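Local atomic coordinates of microtubule-associated protein 1A/1B, light chain 3 (Trypanosoma brucei brucei, PDB entry 3W1Y), a protein that probably serves autophagy as a ubiquitin-like Atg8-family protein, likely acting on membranes through phosphatidylethanolamine. Residues H33-C38 against D114-A119; M83-R88 against V97-G102. All coordinates share one frame; numbering follows the deposited sequence.

Interaction 1: H33-C38 against D114-A119; sequences HIPILC and DIYARA
Tyr-116 reaches from helix 112-119 to the start of strand 33-40 and meets Ile-34 and Pro-35 there, making every contact of the helix segment with this strand. Its first torsion sends the ring across: with chi1 at -173°, CG stands opposite the backbone nitrogen and the chain leaves the helix toward the strand. CB of Tyr-116 already lies 3.7 Å from CD1 of Ile-34, and CG of Tyr-116 is 3.6 Å from that same methyl. Beyond CG the two ortho carbons take different branches of the isoleucine: CD1 of Tyr-116 is 3.5 Å from CG2 of Ile-34, and CD2 of Tyr-116 is 3.6 Å from CD1 of Ile-34. The isoleucine thus lays both of its branches against the root of the ring, because chi2 of -59° folds the ethyl arm back instead of letting it extend. The two side chains run past one another in opposite directions, while the proline lies roughly at right angles to the tyrosine. Farther out, CE1 of Tyr-116 comes within 4.0 Å of CD of Pro-35, and the phenolic OH of Tyr-116 stands 4.1 Å from that CD. The approach of both aliphatic residues to the ring is oblique. The hydroxyl itself has its polar partner in the carbonyl oxygen of Gly-124, just ahead of strand 126-133, which also bonds the backbone of Pro-35 through Leu-126. All three touching residues are buried. Between the two segments the contact is purely apolar and therefore non-directional, resting on close hydrocarbon packing, whereas the bond to Gly-124 tethers the far end of the phenol and gives its buried oxygen a partner, so that the ring is held at its outer end by polarity and along its length by hydrocarbon.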
loop_
_atom_site.group_PDB
_atom_site.type_symbol
_atom_site.label_atom_id
_atom_site.label_comp_id
_atom_site.label_asym_id
_atom_site.label_seq_id
_atom_site.Cartn_x
_atom_site.Cartn_y
_atom_site.Cartn_z
ATOM N N HIS A 33 9.902 18.808 -7.779
ATOM C CA HIS A 33 9.267 18.134 -6.671
ATOM C C HIS A 33 7.798 18.527 -6.528
ATOM O O HIS A 33 7.378 19.611 -6.905
ATOM C CB HIS A 33 10.047 18.327 -5.353
ATOM C CG HIS A 33 11.399 17.656 -5.349
ATOM N ND1 HIS A 33 11.776 16.728 -4.401
ATOM C CD2 HIS A 33 12.443 17.762 -6.202
ATOM C CE1 HIS A 33 12.997 16.300 -4.667
ATOM N NE2 HIS A 33 13.420 16.907 -5.761
ATOM N N ILE A 34 7.029 17.607 -5.964
ATOM C CA ILE A 34 5.591 17.743 -5.818
ATOM C C ILE A 34 5.296 17.985 -4.338
ATOM O O ILE A 34 5.644 17.161 -3.493
ATOM C CB ILE A 34 4.885 16.446 -6.324
ATOM C CG1 ILE A 34 5.370 16.071 -7.754
ATOM C CG2 ILE A 34 3.323 16.539 -6.169
ATOM C CD1 ILE A 34 5.127 17.183 -8.871
ATOM N N PRO A 35 4.677 19.141 -4.018
ATOM C CA PRO A 35 4.200 19.360 -2.638
ATOM C C PRO A 35 2.855 18.681 -2.384
ATOM O O PRO A 35 1.891 18.887 -3.117
ATOM C CB PRO A 35 4.107 20.881 -2.519
ATOM C CG PRO A 35 3.939 21.375 -3.958
ATOM C CD PRO A 35 4.469 20.314 -4.896
ATOM N N ILE A 36 2.810 17.883 -1.320
ATOM C CA ILE A 36 1.711 17.013 -1.027
ATOM C C ILE A 36 1.211 17.298 0.391
ATOM O O ILE A 36 1.995 17.391 1.338
ATOM C CB ILE A 36 2.144 15.535 -1.150
ATOM C CG1 ILE A 36 2.733 15.266 -2.536
ATOM C CG2 ILE A 36 0.974 14.559 -0.818
ATOM C CD1 ILE A 36 3.445 13.898 -2.661
ATOM N N LEU A 37 -0.104 17.459 0.520
ATOM C CA LEU A 37 -0.715 17.671 1.821
ATOM C C LEU A 37 -1.620 16.471 2.086
ATOM O O LEU A 37 -2.561 16.260 1.330
ATOM C CB LEU A 37 -1.492 19.007 1.799
ATOM C CG LEU A 37 -2.052 19.639 3.084
ATOM C CD1 LEU A 37 -3.116 18.732 3.693
ATOM C CD2 LEU A 37 -0.953 19.927 4.068
ATOM N N CYS A 38 -1.295 15.644 3.094
ATOM C CA CYS A 38 -2.137 14.476 3.454
ATOM C C CYS A 38 -2.867 14.668 4.741
ATOM O O CYS A 38 -2.271 15.097 5.720
ATOM C CB CYS A 38 -1.354 13.160 3.602
ATOM S SG CYS A 38 -0.144 12.990 2.442
ATOM N N ASP A 114 2.699 13.100 -12.771
ATOM C CA ASP A 114 1.542 12.949 -13.661
ATOM C C ASP A 114 0.247 13.213 -12.908
ATOM O O ASP A 114 -0.662 13.826 -13.441
ATOM C CB ASP A 114 1.526 11.577 -14.349
ATOM C CG ASP A 114 2.657 11.427 -15.377
ATOM O OD1 ASP A 114 2.930 12.398 -16.128
ATOM O OD2 ASP A 114 3.260 10.333 -15.444
ATOM N N ILE A 115 0.172 12.775 -11.658
ATOM C CA ILE A 115 -1.036 12.995 -10.847
ATOM C C ILE A 115 -1.171 14.478 -10.527
ATOM O O ILE A 115 -2.263 15.050 -10.592
ATOM C CB ILE A 115 -0.980 12.151 -9.543
ATOM C CG1 ILE A 115 -0.908 10.650 -9.908
ATOM C CG2 ILE A 115 -2.151 12.475 -8.616
ATOM C CD1 ILE A 115 -0.608 9.755 -8.739
ATOM N N TYR A 116 -0.039 15.084 -10.190
ATOM C CA TYR A 116 0.041 16.509 -9.915
ATOM C C TYR A 116 -0.498 17.379 -11.059
ATOM O O TYR A 116 -1.373 18.222 -10.836
ATOM C CB TYR A 116 1.481 16.866 -9.602
ATOM C CG TYR A 116 1.683 18.271 -9.147
ATOM C CD1 TYR A 116 1.221 18.684 -7.906
ATOM C CD2 TYR A 116 2.370 19.192 -9.947
ATOM C CE1 TYR A 116 1.429 19.986 -7.458
ATOM C CE2 TYR A 116 2.590 20.496 -9.511
ATOM C CZ TYR A 116 2.105 20.891 -8.260
ATOM O OH TYR A 116 2.308 22.184 -7.811
ATOM N N ALA A 117 0.018 17.164 -12.274
ATOM C CA ALA A 117 -0.473 17.841 -13.495
ATOM C C ALA A 117 -1.986 17.834 -13.646
ATOM O O ALA A 117 -2.586 18.848 -14.013
ATOM C CB ALA A 117 0.189 17.263 -14.755
ATOM N N ARG A 118 -2.611 16.704 -13.351
ATOM C CA ARG A 118 -4.068 16.597 -13.467
ATOM C C ARG A 118 -4.879 17.033 -12.223
ATOM O O ARG A 118 -6.044 17.461 -12.362
ATOM C CB ARG A 118 -4.472 15.168 -13.884
ATOM C CG ARG A 118 -4.396 14.122 -12.785
ATOM C CD ARG A 118 -5.490 13.039 -12.984
ATOM N NE ARG A 118 -5.864 12.366 -11.720
ATOM C CZ ARG A 118 -5.386 11.187 -11.317
ATOM N NH1 ARG A 118 -4.517 10.522 -12.079
ATOM N NH2 ARG A 118 -5.774 10.665 -10.151
ATOM N N ALA A 119 -4.290 16.926 -11.026
ATOM C CA ALA A 119 -5.109 16.987 -9.796
ATOM C C ALA A 119 -4.697 18.038 -8.796
ATOM O O ALA A 119 -5.319 18.172 -7.754
ATOM C CB ALA A 119 -5.201 15.588 -9.091
#

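Interaction 2: M83-R88 against V97-G102; sequences MALRQR and VFVFIG
Leu-85, on helix 78-88, sets its side chain against Val-97 and Val-99 of strand 96-100. Before it in the sequence, Met-83 directs its CB away from the strand and meets Met-83 of a neighbouring subunit instead. Leu-85 itself points at the strand, with CG opposite the backbone nitrogen (chi1 -178°), which carries the branch straight off the helix into the interior. Its methyl CD2 does most of the touching: CD2 of Leu-85 is 3.6 Å from CG1 of Val-99, the two side chains meeting tip to tip, and 3.7 Å from CG2 of Val-97, whose side chain crosses that of the leucine at a slant. CG of Leu-85 adds a looser approach of 4.1 Å to the same CG2 of Val-97. Next comes Arg-86, which offers only its base. The backbone N and the CG of Arg-86 each lie 4.3 Å from CG1 of Val-97, so the two methyls of this valine are shared out, one to the leucine and the other to the arginine stem. The guanidinium turns to the connection between helix and strand, where NH2 of Arg-86 bonds the carbonyl oxygen of Glu-92. Val-97 and Val-99, two residues apart, present the same side of the strand to the helix, and Tyr-130 of strand 126-133 adds to the packing round Leu-85 and Val-97. The axes of helix 83-88 and strand 97-100 pass 9.0 Å apart at 126°, a helix laid slantwise over a sheet with a leucine packed against two valines, the helix-on-sheet core of the ubiquitin-like beta-grasp fold to which the Atg8 family belongs.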
loop_
_atom_site.group_PDB
_atom_site.type_symbol
_atom_site.label_atom_id
_atom_site.label_comp_id
_atom_site.label_asym_id
_atom_site.label_seq_id
_atom_site.Cartn_x
_atom_site.Cartn_y
_atom_site.Cartn_z
ATOM N N MET A 83 4.977 4.428 0.889
ATOM C CA MET A 83 6.033 3.976 1.798
ATOM C C MET A 83 6.581 5.114 2.630
ATOM O O MET A 83 6.803 4.918 3.804
ATOM C CB MET A 83 7.166 3.255 1.063
ATOM C CG MET A 83 6.670 2.034 0.290
ATOM S SD MET A 83 7.917 1.487 -0.896
ATOM C CE MET A 83 8.847 0.323 0.166
ATOM N N ALA A 84 6.768 6.301 2.049
ATOM C CA ALA A 84 7.146 7.471 2.855
ATOM C C ALA A 84 6.102 7.807 3.968
ATOM O O ALA A 84 6.470 8.150 5.097
ATOM C CB ALA A 84 7.414 8.676 1.967
ATOM N N LEU A 85 4.817 7.664 3.640
ATOM C CA LEU A 85 3.714 7.954 4.567
ATOM C C LEU A 85 3.662 6.913 5.690
ATOM O O LEU A 85 3.453 7.253 6.843
ATOM C CB LEU A 85 2.365 8.066 3.829
ATOM C CG LEU A 85 1.049 8.413 4.571
ATOM C CD1 LEU A 85 1.067 9.764 5.360
ATOM C CD2 LEU A 85 -0.076 8.436 3.547
ATOM N N ARG A 86 3.898 5.656 5.329
ATOM C CA ARG A 86 4.033 4.563 6.285
ATOM C C ARG A 86 5.136 4.806 7.349
ATOM O O ARG A 86 4.907 4.641 8.553
ATOM C CB ARG A 86 4.324 3.292 5.514
ATOM C CG ARG A 86 3.717 2.106 6.112
ATOM C CD ARG A 86 4.327 0.831 5.570
ATOM N NE ARG A 86 3.535 -0.311 6.007
ATOM C CZ ARG A 86 3.617 -0.855 7.217
ATOM N NH1 ARG A 86 4.465 -0.355 8.110
ATOM N NH2 ARG A 86 2.859 -1.900 7.534
ATOM N N GLN A 87 6.322 5.195 6.875
ATOM C CA GLN A 87 7.441 5.590 7.716
ATOM C C GLN A 87 7.098 6.772 8.614
ATOM O O GLN A 87 7.466 6.789 9.775
ATOM C CB GLN A 87 8.645 6.002 6.860
ATOM C CG GLN A 87 9.258 4.936 5.925
ATOM C CD GLN A 87 10.316 5.537 4.959
ATOM O OE1 GLN A 87 10.984 6.534 5.292
ATOM N NE2 GLN A 87 10.446 4.945 3.748
ATOM N N ARG A 88 6.433 7.780 8.057
ATOM C CA ARG A 88 6.105 8.996 8.784
ATOM C C ARG A 88 5.036 8.756 9.855
ATOM O O ARG A 88 5.053 9.392 10.908
ATOM C CB ARG A 88 5.629 10.075 7.801
ATOM C CG ARG A 88 5.242 11.365 8.477
ATOM C CD ARG A 88 6.427 12.336 8.521
ATOM N NE ARG A 88 6.126 13.514 7.705
ATOM C CZ ARG A 88 6.767 13.860 6.598
ATOM N NH1 ARG A 88 7.798 13.154 6.154
ATOM N NH2 ARG A 88 6.380 14.939 5.951
ATOM N N VAL A 97 -1.620 1.469 4.992
ATOM C CA VAL A 97 -2.139 2.787 4.638
ATOM C C VAL A 97 -2.560 2.764 3.175
ATOM O O VAL A 97 -1.844 2.229 2.347
ATOM C CB VAL A 97 -1.103 3.928 4.939
ATOM C CG1 VAL A 97 0.190 3.730 4.152
ATOM C CG2 VAL A 97 -1.706 5.319 4.679
ATOM N N PHE A 98 -3.739 3.304 2.870
ATOM C CA PHE A 98 -4.162 3.514 1.482
ATOM C C PHE A 98 -4.443 5.008 1.271
ATOM O O PHE A 98 -4.836 5.705 2.211
ATOM C CB PHE A 98 -5.384 2.638 1.121
ATOM C CG PHE A 98 -6.418 2.553 2.219
ATOM C CD1 PHE A 98 -7.502 3.435 2.247
ATOM C CD2 PHE A 98 -6.303 1.597 3.234
ATOM C CE1 PHE A 98 -8.466 3.387 3.274
ATOM C CE2 PHE A 98 -7.263 1.524 4.267
ATOM C CZ PHE A 98 -8.346 2.436 4.290
ATOM N N VAL A 99 -4.201 5.495 0.054
ATOM C CA VAL A 99 -4.371 6.913 -0.288
ATOM C C VAL A 99 -5.358 7.178 -1.443
ATOM O O VAL A 99 -5.492 6.368 -2.358
ATOM C CB VAL A 99 -3.013 7.620 -0.598
ATOM C CG1 VAL A 99 -2.100 7.622 0.636
ATOM C CG2 VAL A 99 -2.309 6.988 -1.784
ATOM N N PHE A 100 -6.011 8.342 -1.383
ATOM C CA PHE A 100 -7.029 8.755 -2.335
ATOM C C PHE A 100 -6.738 10.131 -2.891
ATOM O O PHE A 100 -6.270 11.011 -2.180
ATOM C CB PHE A 100 -8.417 8.773 -1.677
ATOM C CG PHE A 100 -8.786 7.486 -1.025
ATOM C CD1 PHE A 100 -8.431 7.238 0.298
ATOM C CD2 PHE A 100 -9.456 6.487 -1.745
ATOM C CE1 PHE A 100 -8.766 6.018 0.909
ATOM C CE2 PHE A 100 -9.792 5.271 -1.148
ATOM C CZ PHE A 100 -9.446 5.034 0.168
ATOM N N ILE A 101 -7.025 10.300 -4.169
ATOM C CA ILE A 101 -7.062 11.599 -4.781
ATOM C C ILE A 101 -8.486 11.791 -5.268
ATOM O O ILE A 101 -8.948 11.081 -6.160
ATOM C CB ILE A 101 -6.028 11.763 -5.929
ATOM C CG1 ILE A 101 -4.606 11.854 -5.378
ATOM C CG2 ILE A 101 -6.255 13.080 -6.646
ATOM C CD1 ILE A 101 -3.915 10.560 -5.274
ATOM N N GLY A 102 -9.188 12.727 -4.630
ATOM C CA GLY A 102 -10.602 13.020 -4.911
ATOM C C GLY A 102 -11.520 11.807 -5.009
ATOM O O GLY A 102 -12.316 11.700 -5.968
#

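In the fold
The two contacts have centres 13 Å apart and share one mixed four-stranded sheet. Interaction 1 involves an inner strand, 33-40, and interaction 2 an outermost one, 96-100, with strand 126-133 between them. Along the chain, interaction 2 is nested within the loop that interaction 1 closes: helix 78-88 and strand 96-100 both come between strand 33-40 and helix 112-119. They also touch directly, since Ile-101, just past strand 96-100, packs its CG2 at 3.7 Å from CB of Ala-119 and its CG1 against Ile-115. Helices 78-88 and 112-119 thus both pack on the same sheet of the ubiquitin-like domain, and Ile-101 joins the two contacts.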